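Local coordinates for esterase YbfF (Escherichia coli, PDB 3BF7), which probably hydrolyses ester or thioester substrates, as a member of the alpha/beta hydrolase family with a helical cap, at residues Met1-Gln13 with Ile45-Glu59. The protein carries 1 engineered substitution. Numbering follows the deposited sequence.
Engineered in segment 45-59: Val50 (natural residue Met).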
loop_
_atom_site.group_PDB
_atom_site.type_symbol
_atom_site.label_atom_id
_atom_site.label_comp_id
_atom_site.label_asym_id
_atom_site.label_seq_id
_atom_site.Cartn_x
_atom_site.Cartn_y
_atom_site.Cartn_z
ATOM N N MET A 1 11.237 3.144 12.230
ATOM C CA MET A 1 10.617 2.956 13.568
ATOM C C MET A 1 9.538 1.879 13.517
ATOM O O MET A 1 9.099 1.471 12.440
ATOM C CB MET A 1 10.004 4.271 14.065
ATOM C CG MET A 1 8.528 4.448 13.741
ATOM S SD MET A 1 8.171 4.798 12.019
ATOM C CE MET A 1 6.787 5.920 12.214
ATOM N N LYS A 2 9.120 1.425 14.692
ATOM C CA LYS A 2 8.087 0.406 14.806
ATOM C C LYS A 2 6.752 1.019 14.403
ATOM O O LYS A 2 6.451 2.156 14.757
ATOM C CB LYS A 2 8.025 -0.105 16.248
ATOM C CG LYS A 2 9.339 -0.702 16.732
ATOM C CD LYS A 2 9.328 -0.981 18.229
ATOM C CE LYS A 2 8.244 -1.972 18.611
ATOM N NZ LYS A 2 8.308 -2.334 20.055
ATOM N N LEU A 3 5.957 0.259 13.658
ATOM C CA LEU A 3 4.665 0.734 13.187
ATOM C C LEU A 3 3.511 0.146 13.978
ATOM O O LEU A 3 3.663 -0.862 14.668
ATOM C CB LEU A 3 4.480 0.347 11.720
ATOM C CG LEU A 3 5.527 0.855 10.730
ATOM C CD1 LEU A 3 5.258 0.260 9.357
ATOM C CD2 LEU A 3 5.487 2.375 10.685
ATOM N N ASN A 4 2.358 0.798 13.881
ATOM C CA ASN A 4 1.156 0.292 14.515
ATOM C C ASN A 4 0.740 -0.876 13.625
ATOM O O ASN A 4 0.761 -0.766 12.393
ATOM C CB ASN A 4 0.054 1.352 14.518
ATOM C CG ASN A 4 -1.270 0.808 15.019
ATOM O OD1 ASN A 4 -2.314 0.996 14.390
ATOM N ND2 ASN A 4 -1.234 0.134 16.157
ATOM N N ILE A 5 0.384 -1.997 14.241
ATOM C CA ILE A 5 -0.025 -3.161 13.473
ATOM C C ILE A 5 -1.186 -3.896 14.108
ATOM O O ILE A 5 -1.495 -3.712 15.286
ATOM C CB ILE A 5 1.131 -4.191 13.306
ATOM C CG1 ILE A 5 1.378 -4.939 14.622
ATOM C CG2 ILE A 5 2.394 -3.493 12.842
ATOM C CD1 ILE A 5 1.856 -4.072 15.761
ATOM N N ARG A 6 -1.826 -4.723 13.292
ATOM C CA ARG A 6 -2.926 -5.575 13.711
ATOM C C ARG A 6 -2.456 -6.946 13.239
ATOM O O ARG A 6 -2.306 -7.169 12.035
ATOM C CB ARG A 6 -4.215 -5.189 12.987
ATOM C CG ARG A 6 -5.436 -5.978 13.425
ATOM C CD ARG A 6 -5.836 -5.623 14.848
ATOM N NE ARG A 6 -6.118 -4.198 14.991
ATOM C CZ ARG A 6 -7.039 -3.543 14.291
ATOM N NH1 ARG A 6 -7.775 -4.183 13.391
ATOM N NH2 ARG A 6 -7.226 -2.245 14.488
ATOM N N ALA A 7 -2.196 -7.845 14.183
ATOM C CA ALA A 7 -1.720 -9.182 13.853
ATOM C C ALA A 7 -2.773 -10.242 14.147
ATOM O O ALA A 7 -3.526 -10.135 15.115
ATOM C CB ALA A 7 -0.447 -9.485 14.633
ATOM N N GLN A 8 -2.821 -11.266 13.303
ATOM C CA GLN A 8 -3.772 -12.350 13.484
ATOM C C GLN A 8 -3.102 -13.669 13.121
ATOM O O GLN A 8 -2.454 -13.790 12.078
ATOM C CB GLN A 8 -5.009 -12.115 12.615
ATOM C CG GLN A 8 -6.205 -12.974 12.986
ATOM C CD GLN A 8 -7.482 -12.493 12.325
ATOM O OE1 GLN A 8 -7.583 -12.446 11.101
ATOM N NE2 GLN A 8 -8.467 -12.127 13.139
ATOM N N THR A 9 -3.249 -14.653 14.000
ATOM C CA THR A 9 -2.653 -15.966 13.796
ATOM C C THR A 9 -3.423 -16.787 12.768
ATOM O O THR A 9 -4.649 -16.728 12.700
ATOM C CB THR A 9 -2.596 -16.743 15.124
ATOM O OG1 THR A 9 -1.840 -15.989 16.079
ATOM C CG2 THR A 9 -1.941 -18.102 14.924
ATOM N N ALA A 10 -2.687 -17.548 11.963
ATOM C CA ALA A 10 -3.288 -18.392 10.939
ATOM C C ALA A 10 -4.312 -19.327 11.568
ATOM O O ALA A 10 -4.085 -19.875 12.648
ATOM C CB ALA A 10 -2.209 -19.203 10.235
ATOM N N GLN A 11 -5.440 -19.506 10.890
ATOM C CA GLN A 11 -6.493 -20.380 11.391
ATOM C C GLN A 11 -6.091 -21.841 11.228
ATOM O O GLN A 11 -6.682 -22.733 11.841
ATOM C CB GLN A 11 -7.800 -20.105 10.644
ATOM C CG GLN A 11 -8.308 -18.681 10.816
ATOM C CD GLN A 11 -9.565 -18.402 10.015
ATOM O OE1 GLN A 11 -10.098 -17.293 10.042
ATOM N NE2 GLN A 11 -10.045 -19.409 9.294
ATOM N N ASN A 12 -5.076 -22.072 10.401
ATOM C CA ASN A 12 -4.564 -23.412 10.137
ATOM C C ASN A 12 -3.054 -23.338 9.916
ATOM O O ASN A 12 -2.570 -22.458 9.206
ATOM C CB ASN A 12 -5.229 -23.994 8.887
ATOM C CG ASN A 12 -6.739 -24.037 8.993
ATOM O OD1 ASN A 12 -7.296 -24.773 9.807
ATOM N ND2 ASN A 12 -7.412 -23.243 8.167
ATOM N N GLN A 13 -2.312 -24.257 10.527
ATOM C CA GLN A 13 -0.859 -24.289 10.379
ATOM C C GLN A 13 -0.489 -24.964 9.061
ATOM O O GLN A 13 -0.863 -26.112 8.820
ATOM C CB GLN A 13 -0.223 -25.053 11.541
ATOM C CG GLN A 13 0.638 -24.204 12.464
ATOM C CD GLN A 13 1.757 -23.488 11.730
ATOM O OE1 GLN A 13 2.429 -24.071 10.879
ATOM N NE2 GLN A 13 1.970 -22.222 12.066
ATOM N N ILE A 45 -0.958 -13.174 9.725
ATOM C CA ILE A 45 -1.073 -11.911 9.008
ATOM C C ILE A 45 -0.687 -10.723 9.872
ATOM O O ILE A 45 -0.966 -10.697 11.072
ATOM C CB ILE A 45 -2.524 -11.678 8.526
ATOM C CG1 ILE A 45 -2.979 -12.833 7.630
ATOM C CG2 ILE A 45 -2.627 -10.343 7.801
ATOM C CD1 ILE A 45 -2.169 -13.000 6.371
ATOM N N ILE A 46 -0.036 -9.745 9.250
ATOM C CA ILE A 46 0.347 -8.515 9.928
ATOM C C ILE A 46 -0.077 -7.359 9.027
ATOM O O ILE A 46 0.444 -7.198 7.919
ATOM C CB ILE A 46 1.874 -8.409 10.171
ATOM C CG1 ILE A 46 2.364 -9.571 11.042
ATOM C CG2 ILE A 46 2.196 -7.078 10.847
ATOM C CD1 ILE A 46 2.598 -10.857 10.281
ATOM N N GLN A 47 -1.045 -6.577 9.487
ATOM C CA GLN A 47 -1.520 -5.418 8.740
ATOM C C GLN A 47 -0.902 -4.197 9.408
ATOM O O GLN A 47 -1.099 -3.980 10.601
ATOM C CB GLN A 47 -3.047 -5.339 8.798
ATOM C CG GLN A 47 -3.745 -6.443 8.014
ATOM C CD GLN A 47 -5.219 -6.568 8.345
ATOM O OE1 GLN A 47 -5.647 -7.548 8.956
ATOM N NE2 GLN A 47 -6.004 -5.576 7.946
ATOM N N VAL A 48 -0.158 -3.399 8.653
ATOM C CA VAL A 48 0.493 -2.231 9.230
ATOM C C VAL A 48 -0.084 -0.898 8.793
ATOM O O VAL A 48 -0.699 -0.779 7.729
ATOM C CB VAL A 48 2.008 -2.180 8.865
ATOM C CG1 VAL A 48 2.650 -3.529 9.094
ATOM C CG2 VAL A 48 2.195 -1.734 7.411
ATOM N N ASP A 49 0.109 0.101 9.648
ATOM C CA ASP A 49 -0.249 1.469 9.309
ATOM C C ASP A 49 1.117 2.042 8.923
ATOM O O ASP A 49 2.075 1.963 9.698
ATOM C CB ASP A 49 -0.767 2.264 10.514
ATOM C CG ASP A 49 -2.274 2.179 10.688
ATOM O OD1 ASP A 49 -3.003 2.022 9.682
ATOM O OD2 ASP A 49 -2.728 2.302 11.849
ATOM N N VAL A 50 1.225 2.576 7.716
ATOM C CA VAL A 50 2.476 3.184 7.283
ATOM C C VAL A 50 2.694 4.438 8.138
ATOM O O VAL A 50 1.734 5.003 8.667
ATOM C CB VAL A 50 2.393 3.564 5.785
ATOM C CG1 VAL A 50 3.619 4.365 5.359
ATOM C CG2 VAL A 50 2.265 2.297 4.948
ATOM N N ARG A 51 3.943 4.864 8.300
ATOM C CA ARG A 51 4.203 6.067 9.079
ATOM C C ARG A 51 3.340 7.195 8.521
ATOM O O ARG A 51 3.061 7.250 7.319
ATOM C CB ARG A 51 5.688 6.462 9.023
ATOM C CG ARG A 51 6.229 6.757 7.631
ATOM C CD ARG A 51 7.574 7.478 7.701
ATOM N NE ARG A 51 8.565 6.711 8.448
ATOM C CZ ARG A 51 9.690 7.215 8.946
ATOM N NH1 ARG A 51 9.987 8.498 8.779
ATOM N NH2 ARG A 51 10.518 6.432 9.626
ATOM N N ASN A 52 2.893 8.076 9.412
ATOM C CA ASN A 52 2.062 9.213 9.047
ATOM C C ASN A 52 0.658 8.848 8.579
ATOM O O ASN A 52 -0.051 9.689 8.018
ATOM C CB ASN A 52 2.772 10.069 7.995
ATOM C CG ASN A 52 4.020 10.735 8.541
ATOM O OD1 ASN A 52 5.098 10.650 7.946
ATOM N ND2 ASN A 52 3.881 11.399 9.682
ATOM N N HIS A 53 0.263 7.600 8.817
ATOM C CA HIS A 53 -1.074 7.115 8.470
ATOM C C HIS A 53 -1.669 6.368 9.662
ATOM O O HIS A 53 -0.940 5.906 10.545
ATOM C CB HIS A 53 -1.030 6.160 7.267
ATOM C CG HIS A 53 -0.571 6.805 5.997
ATOM N ND1 HIS A 53 -1.418 7.111 4.952
ATOM C CD2 HIS A 53 0.656 7.230 5.621
ATOM C CE1 HIS A 53 -0.729 7.694 3.985
ATOM N NE2 HIS A 53 0.531 7.777 4.367
ATOM N N GLY A 54 -2.994 6.251 9.669
ATOM C CA GLY A 54 -3.680 5.536 10.732
ATOM C C GLY A 54 -3.229 5.955 12.111
ATOM O O GLY A 54 -3.203 7.147 12.420
ATOM N N LEU A 55 -2.883 4.977 12.941
ATOM C CA LEU A 55 -2.422 5.269 14.285
ATOM C C LEU A 55 -0.929 4.997 14.453
ATOM O O LEU A 55 -0.451 4.762 15.563
ATOM C CB LEU A 55 -3.259 4.502 15.320
ATOM C CG LEU A 55 -4.702 5.019 15.463
ATOM C CD1 LEU A 55 -5.482 4.111 16.399
ATOM C CD2 LEU A 55 -4.713 6.460 15.979
ATOM N N SER A 56 -0.191 5.017 13.347
ATOM C CA SER A 56 1.256 4.855 13.424
ATOM C C SER A 56 1.853 6.215 13.786
ATOM O O SER A 56 1.193 7.250 13.664
ATOM C CB SER A 56 1.834 4.369 12.092
ATOM O OG SER A 56 1.953 2.958 12.103
ATOM N N PRO A 57 3.108 6.232 14.247
ATOM C CA PRO A 57 3.749 7.496 14.617
ATOM C C PRO A 57 3.887 8.475 13.453
ATOM O O PRO A 57 3.862 8.080 12.279
ATOM C CB PRO A 57 5.114 7.053 15.142
ATOM C CG PRO A 57 4.853 5.667 15.659
ATOM C CD PRO A 57 3.978 5.089 14.572
ATOM N N ARG A 58 4.028 9.754 13.794
ATOM C CA ARG A 58 4.214 10.819 12.811
ATOM C C ARG A 58 5.694 11.148 12.757
ATOM O O ARG A 58 6.391 11.118 13.773
ATOM C CB ARG A 58 3.465 12.094 13.206
ATOM C CG ARG A 58 1.983 12.135 12.871
ATOM C CD ARG A 58 1.165 11.349 13.863
ATOM N NE ARG A 58 0.689 10.094 13.299
ATOM C CZ ARG A 58 -0.313 9.993 12.433
ATOM N NH1 ARG A 58 -0.957 11.080 12.022
ATOM N NH2 ARG A 58 -0.680 8.802 11.984
ATOM N N GLU A 59 6.155 11.495 11.563
ATOM C CA GLU A 59 7.550 11.833 11.328
ATOM C C GLU A 59 7.603 12.732 10.098
ATOM O O GLU A 59 6.927 12.462 9.117
ATOM C CB GLU A 59 8.308 10.543 11.087
ATOM C CG GLU A 59 8.549 9.768 12.346
ATOM C CD GLU A 59 9.374 10.517 13.355
ATOM O OE1 GLU A 59 10.392 11.131 12.992
ATOM O OE2 GLU A 59 9.016 10.470 14.533
HETATM O O HOH W 1 -4.457 -8.800 11.182
#
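Strands 5-8 and 45-48 run antiparallel, 167° between their directions and their axes 4.6 Å apart, with Arg6-Gln47 and Gln8-Ile45 as the hydrogen-bonded pairs. Asp49 N also donates to Asn4 O, nearly along the C=O axis. On the face bearing Ile5, Ala7, Ile46 and Val48, Ile5 turns its CG2 branch onto Val48 CG1 at 3.8 Å, while its CB lies beside Ile46 CG2. On the other face a water donates to both Arg6 O and Gln47 OE1; the NE2 of that amide bonds to Leu29 O. Strand 5-8 is the one antiparallel member of an otherwise parallel sheet, at its edge, and matches the antiparallel second strand of the canonical alpha/beta hydrolase fold. Near the Asn4 end, Ser56 OG accepts from Asn4 N at 2.8 Å and donates to Asp49 O at 2.6 Å, approaching from above that carbonyl's plane. An alanine at Ser56 is likely to leave Asn4 N without its acceptor and Asp49 O without the hydroxyl that donates to it. Leu3 lays CB and both methyls around Asp49 O. Met1, its chain bent at the second and third torsions, brings SD near Arg51 NH2 (3.7 Å) and CE between Arg51 CB (3.4 Å) and Pro57 CB (3.6 Å), while Asp70 bridges Met1 N and Arg51 NE.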